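Local coordinates for EKC/KEOPS complex subunit GON7 (Saccharomyces cerevisiae, PDB 4WXA), which is a subunit of the KEOPS complex needed for the t6A (threonylcarbamoyladenosine) modification of tRNAs and likely supports the catalytic subunit KAE1, at residues E15-A19 with D80-F84. Numbering follows the deposited sequence.
Sequences EKSFA and DINEF
Phe18 and Phe84 form the centre of an apolar strand-on-helix contact, in which the second strand of the N-terminal beta-hairpin lies along the long helix 66-94; strand 15-18 and helix turn 80-84 run roughly antiparallel, at 151°. The two rings meet as an offset edge-to-face (T-shaped) pair, planes at 86° and centroids 5.7 Å apart, with the edge of Phe18 turned to the face of Phe84. Phe18 reaches down to the helix backbone, its CE2 lying 3.8 Å from Ile81 CA. Beside this, Phe18 CZ sits 3.9 Å from Phe84 CB, which lies at the ring edge, and Phe18 CD2 comes within 3.6 Å of Asp80 CB. Over one face of the Phe18 ring, Ile81 CG1 stands 3.9 Å from the centroid, almost on the normal, a CH-pi contact. Lys16 works through its aliphatic part. With CG anti to the backbone N (chi1 163°) and a bend at chi2, the chain from CB to CE runs over the Phe84 ring, and Lys16 CG lies 3.9 Å from the Phe84 centroid in a second CH-pi contact. Putting an alanine at Phe84 would probably strip the Lys16 methylenes of the surface they lie on and leave the Phe18 edge without the ring face it is turned to. The hairpin's other strand, 5-10, joins the same cluster, Tyr8 packing edge-to-face with Phe84 and touching Phe18; Ile81, besides covering a face of Phe18, packs on Leu13 of the PCC1 chain.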
# COMPACT_ATOMS: atom_id res chain seq x y z
N GLU D 15 -2.59 -3.18 14.84
CA GLU D 15 -2.46 -4.21 13.77
C GLU D 15 -3.78 -4.25 13.10
O GLU D 15 -4.77 -4.28 13.76
CB GLU D 15 -2.18 -5.58 14.35
CG GLU D 15 -0.87 -5.76 15.10
CD GLU D 15 0.26 -6.04 14.17
N LYS D 16 -3.81 -4.24 11.80
CA LYS D 16 -5.09 -4.09 11.14
C LYS D 16 -5.14 -5.05 9.97
O LYS D 16 -4.27 -5.00 9.10
CB LYS D 16 -5.21 -2.67 10.66
CG LYS D 16 -6.28 -2.43 9.62
CD LYS D 16 -7.67 -2.68 10.16
CE LYS D 16 -8.69 -2.08 9.24
NZ LYS D 16 -9.99 -2.73 9.43
N SER D 17 -6.16 -5.91 9.97
CA SER D 17 -6.44 -6.80 8.82
C SER D 17 -7.46 -6.26 7.86
O SER D 17 -8.50 -5.71 8.27
CB SER D 17 -6.98 -8.13 9.30
OG SER D 17 -6.03 -8.69 10.16
N PHE D 18 -7.20 -6.46 6.58
CA PHE D 18 -8.15 -6.17 5.53
C PHE D 18 -8.56 -7.41 4.75
O PHE D 18 -7.74 -8.25 4.38
CB PHE D 18 -7.50 -5.24 4.54
CG PHE D 18 -7.01 -3.95 5.11
CD1 PHE D 18 -5.74 -3.83 5.60
CD2 PHE D 18 -7.82 -2.83 5.11
CE1 PHE D 18 -5.28 -2.62 6.11
CE2 PHE D 18 -7.36 -1.63 5.59
CZ PHE D 18 -6.09 -1.52 6.10
N ALA D 19 -9.84 -7.51 4.49
CA ALA D 19 -10.40 -8.53 3.62
C ALA D 19 -11.60 -7.87 3.01
O ALA D 19 -12.37 -7.23 3.70
CB ALA D 19 -10.82 -9.75 4.41
N ASP D 80 -10.41 0.41 1.11
CA ASP D 80 -10.25 0.13 2.55
C ASP D 80 -8.91 0.71 3.08
O ASP D 80 -8.87 1.44 4.06
CB ASP D 80 -10.28 -1.37 2.87
CG ASP D 80 -11.60 -2.05 2.57
OD1 ASP D 80 -12.66 -1.39 2.41
OD2 ASP D 80 -11.53 -3.32 2.53
N ILE D 81 -7.82 0.40 2.42
CA ILE D 81 -6.51 0.83 2.86
C ILE D 81 -6.47 2.35 2.89
O ILE D 81 -6.01 2.95 3.85
CB ILE D 81 -5.42 0.25 1.95
CG1 ILE D 81 -5.27 -1.24 2.21
CG2 ILE D 81 -4.03 0.81 2.20
CD1 ILE D 81 -4.70 -2.03 1.04
N ASN D 82 -6.96 2.98 1.83
CA ASN D 82 -6.92 4.43 1.71
C ASN D 82 -7.82 5.04 2.79
O ASN D 82 -7.41 5.95 3.51
CB ASN D 82 -7.33 4.87 0.29
CG ASN D 82 -6.13 4.97 -0.69
OD1 ASN D 82 -4.98 5.22 -0.31
ND2 ASN D 82 -6.41 4.77 -1.96
N GLU D 83 -9.01 4.50 2.94
CA GLU D 83 -9.87 4.95 4.01
C GLU D 83 -9.17 4.82 5.39
O GLU D 83 -9.14 5.74 6.17
CB GLU D 83 -11.20 4.18 3.97
CG GLU D 83 -12.24 4.59 5.01
N PHE D 84 -8.56 3.68 5.66
CA PHE D 84 -7.97 3.43 6.97
C PHE D 84 -6.81 4.39 7.26
O PHE D 84 -6.63 4.85 8.39
CB PHE D 84 -7.50 1.96 7.06
CG PHE D 84 -6.72 1.66 8.31
CD1 PHE D 84 -7.36 1.43 9.49
CD2 PHE D 84 -5.33 1.65 8.27
CE1 PHE D 84 -6.63 1.18 10.63
CE2 PHE D 84 -4.60 1.42 9.42
CZ PHE D 84 -5.25 1.20 10.61